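Local coordinates for glucose import ATP-binding protein GlcV (Sulfolobus solfataricus, PDB 1OXX) that hydrolyses ATP as the ATP-binding subunit of a glucose ABC transporter, supplying the energy for glucose uptake into the cell, at residues G249-E254 with V265-D270; A272-R277 with I347-K352. The protein carries 1 engineered substitution. All coordinates share one frame; numbering follows the deposited sequence. Where two conformers were deposited one is given.

Two neighbouring contacts, their centres about 10 Å apart, illustrate how one antiparallel sheet is assembled from chain pieces near and far in sequence. Contact 1 closes first along the chain, joining the end of strand 245-252 to the loop that leads into strand 271-276; contact 2 then pairs segment 272-277 with segment 347-352, which carries the last strand of the protein, with 69 residues between them. Strands 245-252 and 271-276 lie side by side in the sheet, and Gly249 N comes within 2.9 Å of Ala272 O, a probable hydrogen bond between the contacts. Both lie away from the ATP-binding residues, and contact 2 ties the C-terminal end of the chain into the sheet.

Contact 1. Residues G249-E254 with V265-D270; sequences GKVTNE and VSVSSD
Val251 presents both of its methyl groups to the 265-270 loop, and each meets a different part of it. CG2 approaches the carbonyl oxygen of Ser269, with 3.4 Å between Val251 CG2 and Ser269 O, and also touches the valine of the loop: Val251 CG2 and Val267 CG2 are 3.8 Å apart, the two side chains crossing at about a right angle. CG1, placed anti to the backbone N (chi1 165°), is carried instead to the earlier part of the loop, where Val251 CG1 lies 3.7 Å from Ser266 OG. The backbone of the same residue adds a nearly straight hydrogen bond, Val251 N to Asp270 O at 3.1 Å (166° at the hydrogen), the donor tilted from the carbonyl plane. In the antiparallel sheet that strands 245-252 and 271-276 share, their pairing ends here: the backbones of Gly249 and Ala272 are hydrogen-bonded, and the bond from Val251 carries the ladder one step into the loop before strand 271-276. Water continues it. One molecule donates to both Val251 O and Asp270 O, so Asp270 O receives a second bond besides that from the amide; another donates to Thr252 O and is hydrogen-bonded to Ser266 OG, 2.7 Å from the water oxygen. Just beyond, Thr252 OG1 accepts from Glu254 N in an ST turn as the strand ends. With both methyls gone, as an alanine here would have it, Val267 CG2 is likely to lose its apolar partner and a gap to open beside Ser266 OG and Ser269 O. Val267 also rests on Ala272 and Val349, and Ser269 OG is hydrogen-bonded to Arg271 O.

Contact 2. Residues A272-R277 with I347-K352; sequences AIIGIR and IKVFEK
Ile273 and Phe350 are a hydrogen-bonded pair between antiparallel strands, and Gly275 with Lys348 is the next such pair. In the first, Ile273 N reaches Phe350 O at 2.8 Å and Phe350 N returns to Ile273 O at 2.9 Å. The second repeats the exchange, but its two bonds are oriented differently: Lys348 N lies in the carbonyl plane of Gly275 O, whereas Gly275 N stands above that of Lys348 O, 37° out of it, though its N-H points almost straight at the oxygen. Between them, the non-hydrogen-bonded pair Ile274 and Val349 supplies CA-H...O contacts, with Val349 CA 3.3 Å from Ile273 O.

Apolar contacts line the face that bears Ile274 and Val349. Val349 CG2, anti to its own amide nitrogen, touches both Ala272 CB, at 3.8 Å, and Ile274 CD1, at 4.0 Å, and Ile274 CD1 also meets Ile347 CG2. On the other face Ile273 and Phe350 approach through their CB atoms, and the ring carbon Phe350 CD1 lies 3.9 Å from Ile273 O. The aliphatic part of Lys348 runs past the carbonyl oxygen of Gly275.

Among the charged groups, Lys348 bends at chi2 and chi4 and ends near Arg277, with Arg277 NE and Lys348 NZ 4.2 Å apart. These like charges are bridged by two waters: one accepts from Lys348 NZ and, at the edge of the guanidinium, from Arg277 NE; the other accepts from Lys348 NZ and Arg277 N. Arg277 also makes a cation-pi contact with Tyr229 and hydrogen bonds to Tyr229 O, Ala238 O and Glu243 O.

Ile235 of helix 235-241 packs on Ile273 and Phe350, Val256 of strand 255-258 lies against Ala272 and Ile274, and strand 245-252 flanks strand 271-276 on the side away from 348-351, the C-terminal domain's last strand and an outermost one of this sheet within the chain.

Contact 1. Residues G249-E254 with V265-D270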
# COMPACT_ATOMS: atom_id res chain seq x y z
N GLY A 249 -13.71 -6.05 -24.29
CA GLY A 249 -14.01 -6.05 -25.71
C GLY A 249 -13.89 -7.41 -26.36
O GLY A 249 -13.60 -8.41 -25.71
N LYS A 250 -14.11 -7.41 -27.66
CA LYS A 250 -14.06 -8.62 -28.46
C LYS A 250 -12.71 -8.75 -29.15
O LYS A 250 -12.22 -7.81 -29.77
CB LYS A 250 -15.17 -8.59 -29.51
CG LYS A 250 -15.24 -9.85 -30.36
CD LYS A 250 -16.28 -9.76 -31.47
CE LYS A 250 -16.44 -11.11 -32.17
NZ LYS A 250 -17.49 -11.09 -33.23
N VAL A 251 -12.12 -9.94 -29.07
CA VAL A 251 -10.86 -10.19 -29.74
C VAL A 251 -11.10 -10.39 -31.24
O VAL A 251 -11.94 -11.21 -31.63
CB VAL A 251 -10.19 -11.44 -29.15
CG1 VAL A 251 -9.06 -11.95 -30.06
CG2 VAL A 251 -9.69 -11.14 -27.73
N THR A 252 -10.40 -9.62 -32.07
CA THR A 252 -10.47 -9.79 -33.53
C THR A 252 -9.06 -9.79 -34.15
O THR A 252 -8.07 -9.48 -33.49
CB THR A 252 -11.31 -8.67 -34.20
OG1 THR A 252 -10.53 -7.47 -34.36
CG2 THR A 252 -12.46 -8.25 -33.34
N ASN A 253 -8.98 -10.15 -35.44
CA ASN A 253 -7.71 -10.16 -36.16
C ASN A 253 -7.07 -8.80 -36.19
O ASN A 253 -5.86 -8.67 -36.38
CB ASN A 253 -7.91 -10.57 -37.62
CG ASN A 253 -8.26 -12.03 -37.78
OD1 ASN A 253 -8.73 -12.44 -38.84
ND2 ASN A 253 -8.00 -12.81 -36.75
N GLU A 254 -7.90 -7.78 -36.01
CA GLU A 254 -7.44 -6.41 -36.11
C GLU A 254 -7.21 -5.77 -34.75
O GLU A 254 -6.75 -4.63 -34.66
CB GLU A 254 -8.48 -5.63 -36.93
CG GLU A 254 -8.92 -6.36 -38.19
CD GLU A 254 -7.76 -6.63 -39.13
OE1 GLU A 254 -7.01 -5.68 -39.41
OE2 GLU A 254 -7.58 -7.79 -39.58
N VAL A 265 -3.82 -5.40 -29.67
CA VAL A 265 -3.33 -6.48 -28.82
C VAL A 265 -4.29 -7.64 -28.96
O VAL A 265 -5.37 -7.50 -29.49
CB VAL A 265 -3.22 -6.06 -27.33
CG1 VAL A 265 -2.14 -4.99 -27.16
CG2 VAL A 265 -4.57 -5.58 -26.79
N SER A 266 -3.88 -8.81 -28.49
CA SER A 266 -4.72 -9.99 -28.56
C SER A 266 -4.43 -10.94 -27.39
O SER A 266 -3.42 -10.82 -26.71
CB SER A 266 -4.48 -10.70 -29.90
OG SER A 266 -5.36 -11.80 -30.08
N VAL A 267 -5.38 -11.83 -27.16
CA VAL A 267 -5.25 -12.93 -26.21
C VAL A 267 -5.98 -14.09 -26.86
O VAL A 267 -6.68 -13.91 -27.86
CB VAL A 267 -5.86 -12.62 -24.82
CG1 VAL A 267 -4.99 -11.65 -24.04
CG2 VAL A 267 -7.27 -12.11 -24.97
N SER A 268 -5.82 -15.28 -26.29
CA SER A 268 -6.36 -16.52 -26.84
C SER A 268 -7.86 -16.71 -26.67
O SER A 268 -8.47 -17.54 -27.36
CB SER A 268 -5.62 -17.69 -26.19
OG SER A 268 -4.26 -17.70 -26.59
N SER A 269 -8.47 -15.95 -25.77
CA SER A 269 -9.89 -16.07 -25.47
C SER A 269 -10.79 -15.27 -26.43
O SER A 269 -10.32 -14.47 -27.23
CB SER A 269 -10.14 -15.64 -24.03
OG SER A 269 -9.64 -14.33 -23.79
N ASP A 270 -12.11 -15.46 -26.30
CA ASP A 270 -13.08 -14.82 -27.16
C ASP A 270 -13.16 -13.32 -26.90
O ASP A 270 -13.32 -12.52 -27.82
CB ASP A 270 -14.46 -15.45 -26.93
CG ASP A 270 -14.62 -16.77 -27.66
OD1 ASP A 270 -13.82 -17.05 -28.58
OD2 ASP A 270 -15.53 -17.58 -27.39
O HOH W 1 -13.52 -13.23 -30.58
O HOH W 2 -6.18 -11.58 -32.67

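Contact 2. Residues A272-R277 with I347-K352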
# COMPACT_ATOMS: atom_id res chain seq x y z
N ALA A 272 -11.66 -9.98 -24.16
CA ALA A 272 -10.50 -9.56 -23.39
C ALA A 272 -10.81 -8.37 -22.51
O ALA A 272 -11.69 -7.58 -22.81
CB ALA A 272 -9.36 -9.18 -24.32
N ILE A 273 -10.03 -8.26 -21.43
CA ILE A 273 -10.08 -7.09 -20.58
C ILE A 273 -8.86 -6.25 -20.93
O ILE A 273 -7.74 -6.76 -20.97
CB ILE A 273 -10.04 -7.50 -19.12
CG1 ILE A 273 -11.27 -8.35 -18.78
CG2 ILE A 273 -9.95 -6.26 -18.23
CD1 ILE A 273 -11.21 -8.99 -17.42
N ILE A 274 -9.10 -4.98 -21.22
CA ILE A 274 -8.03 -4.04 -21.50
C ILE A 274 -7.85 -3.18 -20.25
O ILE A 274 -8.82 -2.70 -19.68
CB ILE A 274 -8.44 -3.14 -22.70
CG1 ILE A 274 -8.49 -3.94 -24.00
CG2 ILE A 274 -7.50 -1.95 -22.83
CD1 ILE A 274 -7.14 -4.29 -24.52
N GLY A 275 -6.59 -2.98 -19.87
CA GLY A 275 -6.22 -2.05 -18.82
C GLY A 275 -5.37 -0.95 -19.41
O GLY A 275 -4.36 -1.22 -20.05
N ILE A 276 -5.80 0.30 -19.22
CA ILE A 276 -5.01 1.44 -19.69
C ILE A 276 -5.08 2.53 -18.62
O ILE A 276 -6.16 3.02 -18.24
CB ILE A 276 -5.44 1.93 -21.12
CG1 ILE A 276 -4.44 2.95 -21.68
CG2 ILE A 276 -6.86 2.47 -21.16
CD1 ILE A 276 -3.14 2.33 -22.22
N ARG A 277 -3.92 2.87 -18.07
CA ARG A 277 -3.88 3.88 -17.02
C ARG A 277 -4.15 5.28 -17.59
O ARG A 277 -3.85 5.56 -18.75
CB ARG A 277 -2.55 3.81 -16.29
CG ARG A 277 -2.32 2.51 -15.56
CD ARG A 277 -1.20 2.60 -14.50
NE ARG A 277 -0.87 1.27 -14.00
CZ ARG A 277 -1.56 0.61 -13.09
NH1 ARG A 277 -2.63 1.15 -12.51
NH2 ARG A 277 -1.16 -0.61 -12.72
N ILE A 347 -0.46 -0.70 -22.94
CA ILE A 347 -1.73 -1.40 -22.95
C ILE A 347 -1.57 -2.74 -22.24
O ILE A 347 -0.67 -3.52 -22.56
CB ILE A 347 -2.20 -1.68 -24.39
CG1 ILE A 347 -2.36 -0.39 -25.22
CG2 ILE A 347 -3.46 -2.53 -24.37
CD1 ILE A 347 -2.46 -0.63 -26.72
N LYS A 348 -2.40 -2.98 -21.24
CA LYS A 348 -2.42 -4.26 -20.55
C LYS A 348 -3.62 -5.03 -21.05
O LYS A 348 -4.68 -4.46 -21.30
CB LYS A 348 -2.50 -4.06 -19.05
CG LYS A 348 -1.30 -3.31 -18.50
CD LYS A 348 -1.68 -2.47 -17.32
CE LYS A 348 -0.51 -1.68 -16.72
NZ LYS A 348 0.15 -0.67 -17.59
N VAL A 349 -3.44 -6.33 -21.24
CA VAL A 349 -4.54 -7.14 -21.74
C VAL A 349 -4.57 -8.46 -21.01
O VAL A 349 -3.52 -9.04 -20.69
CB VAL A 349 -4.46 -7.32 -23.29
CG1 VAL A 349 -3.27 -8.15 -23.69
CG2 VAL A 349 -5.76 -7.93 -23.83
N PHE A 350 -5.79 -8.89 -20.68
CA PHE A 350 -6.04 -10.14 -19.96
C PHE A 350 -7.18 -10.90 -20.60
O PHE A 350 -8.09 -10.31 -21.19
CB PHE A 350 -6.40 -9.85 -18.50
CG PHE A 350 -5.43 -8.94 -17.81
CD1 PHE A 350 -5.65 -7.57 -17.77
CD2 PHE A 350 -4.29 -9.45 -17.23
CE1 PHE A 350 -4.76 -6.74 -17.17
CE2 PHE A 350 -3.39 -8.62 -16.62
CZ PHE A 350 -3.64 -7.26 -16.58
N GLU A 351 -7.15 -12.22 -20.48
CA GLU A 351 -8.24 -13.03 -20.99
C GLU A 351 -9.45 -12.77 -20.12
O GLU A 351 -9.33 -12.64 -18.91
CB GLU A 351 -7.89 -14.52 -20.94
CG GLU A 351 -6.78 -14.92 -21.88
CD GLU A 351 -6.49 -16.41 -21.85
OE1 GLU A 351 -5.36 -16.80 -22.19
OE2 GLU A 351 -7.41 -17.18 -21.49
N LYS A 352 -10.62 -12.70 -20.73
CA LYS A 352 -11.85 -12.63 -19.95
C LYS A 352 -12.31 -14.07 -19.77
O LYS A 352 -12.58 -14.76 -20.75
CB LYS A 352 -12.90 -11.79 -20.67
CG LYS A 352 -14.31 -11.95 -20.10
CD LYS A 352 -14.55 -11.05 -18.91
CE LYS A 352 -15.98 -11.18 -18.41
NZ LYS A 352 -16.97 -11.11 -19.53
O HOH W 3 -1.48 1.68 -18.88
O HOH W 4 1.46 1.17 -16.03